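Local coordinates for N-acetylneuraminate lyase (Fusobacterium nucleatum subsp. nucleatum ATCC 25586, PDB 5ZKA), which belongs to the dihydrodipicolinate synthetase family of lyases and aldolases, enzymes built on a TIM barrel, at residues A[94-106]-A[133-145]. Sequence-based numbering, arbitrary orientation.
Sequences VGSINLNEAVELG and KDYYETIVRETGN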
loop_
_atom_site.group_PDB
_atom_site.type_symbol
_atom_site.label_atom_id
_atom_site.label_comp_id
_atom_site.label_asym_id
_atom_site.label_seq_id
_atom_site.Cartn_x
_atom_site.Cartn_y
_atom_site.Cartn_z
ATOM N N VAL A 94 -14.775 21.664 -4.918
ATOM C CA VAL A 94 -14.927 22.815 -5.801
ATOM C C VAL A 94 -13.702 23.050 -6.683
ATOM O O VAL A 94 -13.662 24.032 -7.427
ATOM C CB VAL A 94 -15.262 24.092 -5.006
ATOM C CG1 VAL A 94 -16.576 23.919 -4.236
ATOM C CG2 VAL A 94 -14.120 24.454 -4.069
ATOM N N GLY A 95 -12.713 22.156 -6.645
ATOM C CA GLY A 95 -11.495 22.370 -7.402
ATOM C C GLY A 95 -11.702 22.246 -8.900
ATOM O O GLY A 95 -12.677 21.665 -9.380
ATOM N N SER A 96 -10.730 22.768 -9.652
ATOM C CA SER A 96 -10.874 22.914 -11.097
ATOM C C SER A 96 -9.551 23.434 -11.652
ATOM O O SER A 96 -8.737 24.000 -10.914
ATOM C CB SER A 96 -12.022 23.877 -11.435
ATOM O OG SER A 96 -11.932 24.377 -12.754
ATOM N N ILE A 97 -9.334 23.229 -12.957
ATOM C CA ILE A 97 -8.174 23.852 -13.602
ATOM C C ILE A 97 -8.330 25.365 -13.582
ATOM O O ILE A 97 -7.335 26.094 -13.604
ATOM C CB ILE A 97 -7.983 23.351 -15.054
ATOM C CG1 ILE A 97 -7.956 21.823 -15.124
ATOM C CG2 ILE A 97 -6.683 23.933 -15.684
ATOM C CD1 ILE A 97 -8.083 21.297 -16.556
ATOM N N ASN A 98 -9.571 25.844 -13.508
ATOM C CA ASN A 98 -9.898 27.266 -13.526
ATOM C C ASN A 98 -10.054 27.739 -12.086
ATOM O O ASN A 98 -11.066 27.443 -11.436
ATOM C CB ASN A 98 -11.178 27.478 -14.333
ATOM C CG ASN A 98 -11.639 28.923 -14.362
ATOM O OD1 ASN A 98 -11.165 29.760 -13.605
ATOM N ND2 ASN A 98 -12.603 29.213 -15.233
ATOM N N LEU A 99 -9.059 28.486 -11.593
ATOM C CA LEU A 99 -9.103 28.950 -10.208
ATOM C C LEU A 99 -10.278 29.897 -9.973
ATOM O O LEU A 99 -10.912 29.854 -8.906
ATOM C CB LEU A 99 -7.784 29.625 -9.837
ATOM C CG LEU A 99 -7.610 30.156 -8.407
ATOM C CD1 LEU A 99 -8.017 29.124 -7.349
ATOM C CD2 LEU A 99 -6.154 30.613 -8.182
ATOM N N ASN A 100 -10.582 30.758 -10.952
ATOM C CA ASN A 100 -11.741 31.647 -10.833
ATOM C C ASN A 100 -13.041 30.855 -10.646
ATOM O O ASN A 100 -13.939 31.280 -9.903
ATOM C CB ASN A 100 -11.846 32.542 -12.065
ATOM C CG ASN A 100 -10.842 33.703 -12.048
ATOM O OD1 ASN A 100 -9.906 33.727 -11.250
ATOM N ND2 ASN A 100 -11.037 34.658 -12.942
ATOM N N GLU A 101 -13.167 29.710 -11.326
ATOM C CA GLU A 101 -14.337 28.858 -11.117
ATOM C C GLU A 101 -14.330 28.259 -9.717
ATOM O O GLU A 101 -15.378 28.178 -9.063
ATOM C CB GLU A 101 -14.386 27.738 -12.163
ATOM C CG GLU A 101 -15.644 26.856 -12.049
ATOM C CD GLU A 101 -15.559 25.564 -12.851
ATOM O OE1 GLU A 101 -14.434 25.156 -13.223
ATOM O OE2 GLU A 101 -16.628 24.957 -13.103
ATOM N N ALA A 102 -13.154 27.832 -9.249
ATOM C CA ALA A 102 -13.045 27.206 -7.936
ATOM C C ALA A 102 -13.471 28.168 -6.833
ATOM O O ALA A 102 -14.172 27.778 -5.889
ATOM C CB ALA A 102 -11.609 26.716 -7.712
ATOM N N VAL A 103 -13.071 29.434 -6.942
ATOM C CA VAL A 103 -13.470 30.428 -5.949
ATOM C C VAL A 103 -14.964 30.719 -6.049
ATOM O O VAL A 103 -15.661 30.820 -5.032
ATOM C CB VAL A 103 -12.630 31.707 -6.115
ATOM C CG1 VAL A 103 -13.260 32.863 -5.338
ATOM C CG2 VAL A 103 -11.168 31.463 -5.681
ATOM N N GLU A 104 -15.475 30.868 -7.275
ATOM C CA GLU A 104 -16.901 31.103 -7.473
ATOM C C GLU A 104 -17.736 29.984 -6.859
ATOM O O GLU A 104 -18.711 30.237 -6.137
ATOM C CB GLU A 104 -17.196 31.230 -8.966
ATOM C CG GLU A 104 -18.669 31.413 -9.295
ATOM C CD GLU A 104 -18.927 31.463 -10.788
ATOM O OE1 GLU A 104 -18.010 31.862 -11.538
ATOM O OE2 GLU A 104 -20.047 31.111 -11.216
ATOM N N LEU A 105 -17.382 28.735 -7.157
ATOM C CA LEU A 105 -18.111 27.602 -6.590
ATOM C C LEU A 105 -17.936 27.531 -5.077
ATOM O O LEU A 105 -18.876 27.180 -4.350
ATOM C CB LEU A 105 -17.637 26.304 -7.238
ATOM C CG LEU A 105 -18.020 26.030 -8.692
ATOM C CD1 LEU A 105 -17.183 24.849 -9.194
ATOM C CD2 LEU A 105 -19.493 25.705 -8.804
ATOM N N GLY A 106 -16.734 27.834 -4.586
ATOM C CA GLY A 106 -16.500 27.796 -3.151
ATOM C C GLY A 106 -17.321 28.826 -2.399
ATOM O O GLY A 106 -17.875 28.541 -1.334
ATOM N N LYS A 133 0.143 25.778 -4.120
ATOM C CA LYS A 133 -0.075 26.352 -2.797
ATOM C C LYS A 133 -0.929 27.610 -2.887
ATOM O O LYS A 133 -1.861 27.807 -2.097
ATOM C CB LYS A 133 1.278 26.667 -2.142
ATOM C CG LYS A 133 1.180 27.148 -0.697
ATOM C CD LYS A 133 2.575 27.245 -0.070
ATOM C CE LYS A 133 2.523 27.876 1.308
ATOM N NZ LYS A 133 3.858 28.383 1.730
ATOM N N ASP A 134 -0.607 28.486 -3.842
ATOM C CA ASP A 134 -1.386 29.704 -4.048
ATOM C C ASP A 134 -2.845 29.377 -4.332
ATOM O O ASP A 134 -3.757 30.079 -3.872
ATOM C CB ASP A 134 -0.773 30.485 -5.210
ATOM C CG ASP A 134 -1.349 31.877 -5.366
ATOM O OD1 ASP A 134 -2.137 32.319 -4.501
ATOM O OD2 ASP A 134 -0.994 32.528 -6.373
ATOM N N TYR A 135 -3.076 28.320 -5.108
ATOM C CA TYR A 135 -4.432 27.900 -5.447
ATOM C C TYR A 135 -5.213 27.527 -4.196
ATOM O O TYR A 135 -6.318 28.030 -3.969
ATOM C CB TYR A 135 -4.329 26.747 -6.445
ATOM C CG TYR A 135 -5.490 25.799 -6.659
ATOM C CD1 TYR A 135 -5.682 24.696 -5.830
ATOM C CD2 TYR A 135 -6.319 25.936 -7.768
ATOM C CE1 TYR A 135 -6.704 23.795 -6.061
ATOM C CE2 TYR A 135 -7.344 25.022 -8.014
ATOM C CZ TYR A 135 -7.530 23.963 -7.154
ATOM O OH TYR A 135 -8.527 23.046 -7.395
ATOM N N TYR A 136 -4.630 26.676 -3.347
ATOM C CA TYR A 136 -5.312 26.274 -2.121
ATOM C C TYR A 136 -5.524 27.461 -1.195
ATOM O O TYR A 136 -6.623 27.662 -0.666
ATOM C CB TYR A 136 -4.521 25.178 -1.418
ATOM C CG TYR A 136 -4.770 23.822 -2.043
ATOM C CD1 TYR A 136 -6.050 23.262 -2.035
ATOM C CD2 TYR A 136 -3.741 23.117 -2.660
ATOM C CE1 TYR A 136 -6.293 22.020 -2.615
ATOM C CE2 TYR A 136 -3.973 21.881 -3.237
ATOM C CZ TYR A 136 -5.255 21.345 -3.213
ATOM O OH TYR A 136 -5.510 20.126 -3.787
ATOM N N GLU A 137 -4.480 28.263 -0.988
ATOM C CA GLU A 137 -4.609 29.381 -0.063
ATOM C C GLU A 137 -5.614 30.399 -0.570
ATOM O O GLU A 137 -6.306 31.033 0.235
ATOM C CB GLU A 137 -3.246 30.036 0.172
ATOM C CG GLU A 137 -2.190 29.044 0.630
ATOM C CD GLU A 137 -1.458 29.487 1.872
ATOM O OE1 GLU A 137 -0.397 30.132 1.738
ATOM O OE2 GLU A 137 -1.943 29.175 2.980
ATOM N N THR A 138 -5.705 30.563 -1.893
ATOM C CA THR A 138 -6.644 31.525 -2.457
ATOM C C THR A 138 -8.085 31.079 -2.234
ATOM O O THR A 138 -8.942 31.886 -1.856
ATOM C CB THR A 138 -6.361 31.724 -3.951
ATOM O OG1 THR A 138 -5.066 32.324 -4.128
ATOM C CG2 THR A 138 -7.426 32.598 -4.601
ATOM N N ILE A 139 -8.378 29.797 -2.461
ATOM C CA ILE A 139 -9.741 29.333 -2.223
ATOM C C ILE A 139 -10.116 29.529 -0.762
ATOM O O ILE A 139 -11.230 29.966 -0.444
ATOM C CB ILE A 139 -9.901 27.865 -2.662
ATOM C CG1 ILE A 139 -9.537 27.713 -4.145
ATOM C CG2 ILE A 139 -11.334 27.395 -2.394
ATOM C CD1 ILE A 139 -9.381 26.255 -4.611
ATOM N N VAL A 140 -9.200 29.200 0.153
ATOM C CA VAL A 140 -9.481 29.354 1.581
ATOM C C VAL A 140 -9.697 30.823 1.919
ATOM O O VAL A 140 -10.704 31.201 2.535
ATOM C CB VAL A 140 -8.341 28.743 2.415
ATOM C CG1 VAL A 140 -8.490 29.108 3.881
ATOM C CG2 VAL A 140 -8.302 27.230 2.226
ATOM N N ARG A 141 -8.765 31.673 1.490
ATOM C CA ARG A 141 -8.851 33.110 1.757
ATOM C C ARG A 141 -10.157 33.707 1.243
ATOM O O ARG A 141 -10.817 34.491 1.938
ATOM C CB ARG A 141 -7.654 33.804 1.116
ATOM C CG ARG A 141 -7.604 35.285 1.321
ATOM C CD ARG A 141 -6.270 35.838 0.841
ATOM N NE ARG A 141 -6.126 35.764 -0.613
ATOM C CZ ARG A 141 -5.253 34.977 -1.239
ATOM N NH1 ARG A 141 -4.443 34.194 -0.541
ATOM N NH2 ARG A 141 -5.184 34.981 -2.563
ATOM N N GLU A 142 -10.544 33.358 0.018
ATOM C CA GLU A 142 -11.690 34.003 -0.608
ATOM C C GLU A 142 -13.026 33.467 -0.103
ATOM O O GLU A 142 -14.041 34.161 -0.234
ATOM C CB GLU A 142 -11.602 33.847 -2.127
ATOM C CG GLU A 142 -10.429 34.589 -2.757
ATOM C CD GLU A 142 -10.624 36.106 -2.749
ATOM O OE1 GLU A 142 -11.722 36.574 -3.127
ATOM O OE2 GLU A 142 -9.679 36.829 -2.365
ATOM N N THR A 143 -13.054 32.263 0.471
ATOM C CA THR A 143 -14.290 31.703 1.011
ATOM C C THR A 143 -14.389 31.787 2.528
ATOM O O THR A 143 -15.500 31.803 3.061
ATOM C CB THR A 143 -14.445 30.223 0.604
ATOM O OG1 THR A 143 -13.387 29.446 1.179
ATOM C CG2 THR A 143 -14.408 30.072 -0.913
ATOM N N GLY A 144 -13.266 31.813 3.244
ATOM C CA GLY A 144 -13.305 31.700 4.691
ATOM C C GLY A 144 -13.688 30.327 5.200
ATOM O O GLY A 144 -13.955 30.172 6.394
ATOM N N ASN A 145 -13.715 29.323 4.333
ATOM C CA ASN A 145 -14.196 27.995 4.678
ATOM C C ASN A 145 -13.004 27.062 4.885
ATOM O O ASN A 145 -11.858 27.398 4.572
ATOM C CB ASN A 145 -15.131 27.474 3.576
ATOM C CG ASN A 145 -16.220 26.547 4.108
ATOM O OD1 ASN A 145 -16.046 25.882 5.129
ATOM N ND2 ASN A 145 -17.353 26.505 3.409
#
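Y135 and L99 both carry CG anti to the backbone N (chi1 160° and -178°), and these torsions lay the tyrosine ring and the leucine branch alongside each other, running opposite ways, between helices 99-106 and 133-143. L99 CD1 comes obliquely to the ring, 3.6 Å from Y135 CD2, and also rests on I139 CG1. I139, with CG1 beside its own backbone N, lays CD1 over the centre of the Y135 ring, 3.8 Å above its plane, while the same methyl touches A102 CB across the interface at 3.8 Å. The phenol end reaches the loop before helix 99-106: S96 N donates to Y135 OH at 3.2 Å, and S96 O lies at the ring edge, near its plane, 3.4 Å from Y135 CE2. That loop is itself braced, since S96 OG accepts from N98 N in an ST turn and donates to E101 OE1, and N98, at the N-cap, accepts E101 N with OD1. Farther along, V103 divides its methyls, CG2 against the T138 CG2 methyl and CG1 against E142 CB at 3.7 Å. At G106 the absence of a side chain lets T143 CG2 settle 3.5 Å from G106 C, while T143 OG1 donates back to I139 O. The result illustrates how adjacent barrel helices, whose axes over 99-106 and 133-143 run in roughly the same direction, approach to 9.3 Å and cross at -33°, join through an apolar seam with a polar tie at one end. Beneath the seam, V94 continues from strand 89-93 and is backbone hydrogen-bonded to S118 of strand 117-120; I139 and T143 rest on L117 and Y135 on A119 of that strand, I139 also touches M147 of strand 147-150, and E101 and E104 form salt bridges with K73 and K74 of helix 70-84.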